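Putative methyl-accepting chemotaxis protein (Salmonella enterica subsp. enterica serovar Typhimurium str. LT2, PDB 6DB1) is probably a transmembrane chemotaxis receptor whose N-terminal domain, a bundle of four helices, is thought to sense ligands outside the cytoplasm. Local coordinates at residues 54-59 with 100-105; 61-66 with 96-101. One frame throughout, in Å; residues are numbered along the deposited sequence.

Interaction 1: 54-59 with 100-105; sequences APARQS and PQMQLA
Met102, a selenomethionine, reaches from helix 80-105 towards the first turn of helix 54-73 and lodges against Ala56 and Arg57. The contact is apolar and rests almost entirely on this one long side chain, which supplies more than half of the surface buried here. Its methyl CE presses on Ala56 CB at 3.4 Å, tighter than usual for two carbons. One atom back, Met102 SE lies 3.9 Å from Arg57 CG, where the two side chains cross at about a right angle. The bend at chi2 (-93°) turns SE and CE aside from the line of CB and CG, allowing two successive residues to be touched by neighbouring atoms of one chain; the angle departs from a staggered value. Arg57 takes part with its aliphatic root; beyond CG the extended chain leads away from the selenium, and NH1 hydrogen-bonds Gln106 OE1, which follows the 100-105 segment in the chain. The backbones come nearest at Arg57 CA and Met102 CA, 7.7 Å apart. Behind this buried pair stands helix 13-46, whose Phe34 and Leu38 also touch Met102, while helix 110-144 flanks helix 80-105, where His116, Ala117 and Ala112 meet Pro100, Gln101 and Leu104.

Interaction 2: 61-66 with 96-101; sequences ENMRQK and KGVVPQ
Within the antiparallel hairpin made by the second and third helices of the four-helix bundle, Met63 and Arg64 face Val98 and Val99 where helix 80-105 is irregular. A wider pi-type turn spans residues 96-98, and the helix kinks at Pro100, whose ring nitrogen has no hydrogen to offer the preceding turn. Met63, a selenomethionine, meets a single branch of Val98: its SE and its CE each lie 3.7 Å from Val98 CG2, and the two side chains meet at a slant. With CG anti to the backbone N (chi1 -160°) and an extended chain beyond it, the selenium is carried straight across the gap. Met63 occupies two conformers, so this reach describes one of them. The second pair, Arg64 and Val99, is partly exposed. Arg64 turns at chi3 (-55°), which brings its terminal NH2 to 3.8 Å from Val99 CG2; the methyl approaches the guanidinium obliquely, a van der Waals contact. The backbones stand well apart, Met63 CA and Val98 CA being 9.4 Å from each other, and the side chains bridge that distance. Leu60, a turn earlier on helix 54-73, touches both valines. Tyr31 and Phe34 of helix 13-46 close on Met63 and Val98 respectively, and helix 110-144 backs the kinked segment through His116 and Ala117.

In the fold
From the N terminus, helix 13-46 comes first and a connection leads into helix 54-73; the chain then turns through residues 74-79 and returns as helix 80-105. Both interactions close this helical hairpin. Interaction 2 joins 61-66 to 96-101 and nests inside interaction 1, where 54-59 meets 100-105 nearer the open end; as one helix is followed forwards, its partners on the other run backwards, as antiparallel helices require. The segments share Pro100 and Gln101, and the centres of the contacts lie about 8 Å apart. Helix 13-46 touches both sites, and helix 110-144 completes the bundle behind helix 80-105.

Interaction 1: 54-59 with 100-105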
loop_
_atom_site.group_PDB
_atom_site.type_symbol
_atom_site.label_atom_id
_atom_site.label_comp_id
_atom_site.label_asym_id
_atom_site.label_seq_id
_atom_site.Cartn_x
_atom_site.Cartn_y
_atom_site.Cartn_z
ATOM N N ALA A 54 -15.189 -15.434 -4.824
ATOM C CA ALA A 54 -13.983 -15.729 -5.633
ATOM C C ALA A 54 -12.926 -14.611 -5.536
ATOM O O ALA A 54 -11.732 -14.922 -5.347
ATOM C CB ALA A 54 -14.375 -15.994 -7.068
ATOM N N PRO A 55 -13.341 -13.321 -5.678
ATOM C CA PRO A 55 -12.411 -12.167 -5.640
ATOM C C PRO A 55 -11.766 -11.909 -4.268
ATOM O O PRO A 55 -10.574 -11.565 -4.192
ATOM C CB PRO A 55 -13.225 -10.929 -6.039
ATOM C CG PRO A 55 -14.670 -11.363 -5.960
ATOM C CD PRO A 55 -14.667 -12.868 -6.120
ATOM N N ALA A 56 -12.543 -12.026 -3.199
ATOM C CA ALA A 56 -11.970 -11.819 -1.869
ATOM C C ALA A 56 -10.935 -12.918 -1.612
ATOM O O ALA A 56 -9.822 -12.638 -1.160
ATOM C CB ALA A 56 -13.051 -11.805 -0.821
ATOM N N ARG A 57 -11.309 -14.159 -1.928
ATOM C CA ARG A 57 -10.414 -15.307 -1.776
ATOM C C ARG A 57 -9.117 -15.043 -2.552
ATOM O O ARG A 57 -8.042 -15.457 -2.118
ATOM C CB ARG A 57 -11.048 -16.603 -2.300
ATOM C CG ARG A 57 -12.167 -17.182 -1.443
ATOM C CD ARG A 57 -12.920 -18.294 -2.169
ATOM N NE ARG A 57 -13.996 -18.865 -1.365
ATOM C CZ ARG A 57 -14.922 -19.718 -1.807
ATOM N NH1 ARG A 57 -15.866 -20.155 -0.989
ATOM N NH2 ARG A 57 -14.919 -20.110 -3.067
ATOM N N GLN A 58 -9.234 -14.389 -3.713
ATOM C CA GLN A 58 -8.072 -14.091 -4.542
ATOM C C GLN A 58 -7.127 -13.150 -3.790
ATOM O O GLN A 58 -5.920 -13.326 -3.826
ATOM C CB GLN A 58 -8.499 -13.464 -5.873
ATOM C CG GLN A 58 -7.344 -12.880 -6.674
ATOM C CD GLN A 58 -7.776 -12.379 -8.030
ATOM O OE1 GLN A 58 -7.529 -11.232 -8.396
ATOM N NE2 GLN A 58 -8.452 -13.232 -8.782
ATOM N N SER A 59 -7.698 -12.142 -3.143
ATOM C CA SER A 59 -6.914 -11.169 -2.413
ATOM C C SER A 59 -6.247 -11.835 -1.198
ATOM O O SER A 59 -5.056 -11.648 -0.978
ATOM C CB SER A 59 -7.767 -9.978 -2.040
ATOM O OG SER A 59 -8.222 -9.303 -3.213
ATOM N N PRO A 100 -10.063 -15.497 9.592
ATOM C CA PRO A 100 -11.339 -15.700 10.242
ATOM C C PRO A 100 -12.477 -14.973 9.511
ATOM O O PRO A 100 -13.501 -15.601 9.210
ATOM C CB PRO A 100 -11.134 -15.160 11.661
ATOM C CG PRO A 100 -9.689 -15.480 11.922
ATOM C CD PRO A 100 -9.019 -15.205 10.591
ATOM N N GLN A 101 -12.293 -13.695 9.202
ATOM C CA GLN A 101 -13.342 -12.937 8.516
ATOM C C GLN A 101 -13.890 -13.733 7.328
ATOM O O GLN A 101 -15.096 -13.832 7.158
ATOM C CB GLN A 101 -12.840 -11.591 8.002
ATOM C CG GLN A 101 -12.570 -10.571 9.096
ATOM C CD GLN A 101 -12.408 -9.193 8.506
ATOM O OE1 GLN A 101 -12.737 -8.969 7.344
ATOM N NE2 GLN A 101 -11.927 -8.254 9.307
HETATM N N MSE A 102 -13.000 -14.287 6.518
HETATM C CA MSE A 102 -13.432 -15.052 5.352
HETATM C C MSE A 102 -14.216 -16.285 5.697
HETATM O O MSE A 102 -15.215 -16.587 5.049
HETATM C CB MSE A 102 -12.223 -15.497 4.559
HETATM C CG MSE A 102 -12.018 -14.547 3.402
HETATM SE SE MSE A 102 -12.925 -15.259 1.820
HETATM C CE MSE A 102 -14.152 -13.743 1.736
ATOM N N GLN A 103 -13.771 -17.022 6.707
ATOM C CA GLN A 103 -14.462 -18.242 7.099
ATOM C C GLN A 103 -15.802 -17.875 7.756
ATOM O O GLN A 103 -16.824 -18.551 7.554
ATOM C CB GLN A 103 -13.539 -19.085 7.983
ATOM C CG GLN A 103 -12.349 -19.654 7.210
ATOM C CD GLN A 103 -11.372 -20.451 8.048
ATOM O OE1 GLN A 103 -11.174 -20.190 9.236
ATOM N NE2 GLN A 103 -10.706 -21.405 7.411
ATOM N N LEU A 104 -15.804 -16.754 8.459
ATOM C CA LEU A 104 -16.970 -16.278 9.174
ATOM C C LEU A 104 -17.964 -15.658 8.179
ATOM O O LEU A 104 -19.175 -15.741 8.368
ATOM C CB LEU A 104 -16.469 -15.262 10.206
ATOM C CG LEU A 104 -17.207 -15.191 11.543
ATOM C CD1 LEU A 104 -17.300 -16.564 12.196
ATOM C CD2 LEU A 104 -16.493 -14.224 12.476
ATOM N N ALA A 105 -17.465 -15.063 7.103
ATOM C CA ALA A 105 -18.337 -14.429 6.105
ATOM C C ALA A 105 -19.116 -15.504 5.334
ATOM O O ALA A 105 -20.180 -15.242 4.761
ATOM C CB ALA A 105 -17.516 -13.575 5.166
#

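Interaction 2: 61-66 with 96-101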
loop_
_atom_site.group_PDB
_atom_site.type_symbol
_atom_site.label_atom_id
_atom_site.label_comp_id
_atom_site.label_asym_id
_atom_site.label_seq_id
_atom_site.Cartn_x
_atom_site.Cartn_y
_atom_site.Cartn_z
ATOM N N GLU A 61 -5.518 -14.923 -0.819
ATOM C CA GLU A 61 -4.481 -15.781 -1.356
ATOM C C GLU A 61 -3.276 -14.939 -1.817
ATOM O O GLU A 61 -2.133 -15.363 -1.627
ATOM C CB GLU A 61 -5.026 -16.659 -2.479
ATOM C CG GLU A 61 -4.802 -18.128 -2.224
ATOM C CD GLU A 61 -3.345 -18.498 -2.043
ATOM O OE1 GLU A 61 -3.074 -19.490 -1.338
ATOM O OE2 GLU A 61 -2.479 -17.799 -2.616
ATOM N N ASN A 62 -3.509 -13.753 -2.387
ATOM C CA ASN A 62 -2.397 -12.885 -2.834
ATOM C C ASN A 62 -1.620 -12.351 -1.615
ATOM O O ASN A 62 -0.394 -12.198 -1.673
ATOM C CB ASN A 62 -2.878 -11.742 -3.733
ATOM C CG ASN A 62 -3.263 -12.174 -5.133
ATOM O OD1 ASN A 62 -2.904 -13.261 -5.586
ATOM N ND2 ASN A 62 -3.954 -11.299 -5.850
HETATM N N MSE A 63 -2.335 -12.069 -0.523
HETATM C CA MSE A 63 -1.730 -11.568 0.712
HETATM C C MSE A 63 -0.841 -12.634 1.321
HETATM O O MSE A 63 0.243 -12.347 1.831
HETATM C CB MSE A 63 -2.883 -11.187 1.636
HETATM C CG MSE A 63 -2.506 -10.224 2.761
HETATM SE SE MSE A 63 -4.124 -9.704 3.768
HETATM C CE MSE A 63 -3.228 -9.394 5.496
ATOM N N ARG A 64 -1.306 -13.878 1.262
ATOM C CA ARG A 64 -0.574 -15.028 1.781
ATOM C C ARG A 64 0.675 -15.260 0.916
ATOM O O ARG A 64 1.759 -15.528 1.451
ATOM C CB ARG A 64 -1.474 -16.267 1.777
ATOM C CG ARG A 64 -0.855 -17.485 2.441
ATOM C CD ARG A 64 -1.670 -18.744 2.204
ATOM N NE ARG A 64 -3.065 -18.643 2.609
ATOM C CZ ARG A 64 -3.520 -18.760 3.864
ATOM N NH1 ARG A 64 -2.681 -18.864 4.881
ATOM N NH2 ARG A 64 -4.823 -18.794 4.094
ATOM N N GLN A 65 0.523 -15.172 -0.411
ATOM C CA GLN A 65 1.659 -15.344 -1.325
ATOM C C GLN A 65 2.691 -14.230 -1.102
ATOM O O GLN A 65 3.890 -14.483 -1.189
ATOM C CB GLN A 65 1.218 -15.353 -2.793
ATOM C CG GLN A 65 2.382 -15.392 -3.782
ATOM C CD GLN A 65 3.268 -16.604 -3.605
ATOM O OE1 GLN A 65 2.813 -17.685 -3.232
ATOM N NE2 GLN A 65 4.548 -16.439 -3.897
ATOM N N LYS A 66 2.249 -12.999 -0.852
ATOM C CA LYS A 66 3.195 -11.908 -0.639
ATOM C C LYS A 66 3.926 -12.079 0.697
ATOM O O LYS A 66 5.071 -11.751 0.770
ATOM C CB LYS A 66 2.511 -10.554 -0.809
ATOM C CG LYS A 66 2.140 -10.256 -2.251
ATOM C CD LYS A 66 3.331 -10.331 -3.184
ATOM C CE LYS A 66 2.975 -10.093 -4.632
ATOM N NZ LYS A 66 4.166 -10.279 -5.485
ATOM N N LYS A 96 -5.125 -14.257 12.020
ATOM C CA LYS A 96 -6.065 -13.942 13.102
ATOM C C LYS A 96 -7.107 -12.905 12.667
ATOM O O LYS A 96 -8.154 -12.812 13.302
ATOM C CB LYS A 96 -5.313 -13.404 14.324
ATOM C CG LYS A 96 -4.295 -14.350 14.949
ATOM C CD LYS A 96 -3.549 -13.717 16.107
ATOM C CE LYS A 96 -2.521 -14.633 16.736
ATOM N NZ LYS A 96 -1.810 -13.963 17.854
ATOM N N GLY A 97 -6.837 -12.119 11.624
ATOM C CA GLY A 97 -7.797 -11.113 11.212
ATOM C C GLY A 97 -8.541 -11.496 9.942
ATOM O O GLY A 97 -9.750 -11.721 9.957
ATOM N N VAL A 98 -7.774 -11.634 8.869
ATOM C CA VAL A 98 -8.265 -11.882 7.527
ATOM C C VAL A 98 -8.913 -13.260 7.361
ATOM O O VAL A 98 -10.010 -13.359 6.811
ATOM C CB VAL A 98 -7.117 -11.712 6.521
ATOM C CG1 VAL A 98 -7.451 -12.298 5.161
ATOM C CG2 VAL A 98 -6.708 -10.253 6.404
ATOM N N VAL A 99 -8.209 -14.314 7.730
ATOM C CA VAL A 99 -8.730 -15.649 7.526
ATOM C C VAL A 99 -10.039 -15.836 8.306
ATOM O O VAL A 99 -11.024 -16.293 7.736
ATOM C CB VAL A 99 -7.680 -16.724 7.865
ATOM C CG1 VAL A 99 -8.315 -18.090 8.059
ATOM C CG2 VAL A 99 -6.590 -16.779 6.807
ATOM N N PRO A 100 -10.063 -15.497 9.592
ATOM C CA PRO A 100 -11.339 -15.700 10.242
ATOM C C PRO A 100 -12.477 -14.973 9.511
ATOM O O PRO A 100 -13.501 -15.601 9.210
ATOM C CB PRO A 100 -11.134 -15.160 11.661
ATOM C CG PRO A 100 -9.689 -15.480 11.922
ATOM C CD PRO A 100 -9.019 -15.205 10.591
ATOM N N GLN A 101 -12.293 -13.695 9.202
ATOM C CA GLN A 101 -13.342 -12.937 8.516
ATOM C C GLN A 101 -13.890 -13.733 7.328
ATOM O O GLN A 101 -15.096 -13.832 7.158
ATOM C CB GLN A 101 -12.840 -11.591 8.002
ATOM C CG GLN A 101 -12.570 -10.571 9.096
ATOM C CD GLN A 101 -12.408 -9.193 8.506
ATOM O OE1 GLN A 101 -12.737 -8.969 7.344
ATOM N NE2 GLN A 101 -11.927 -8.254 9.307
#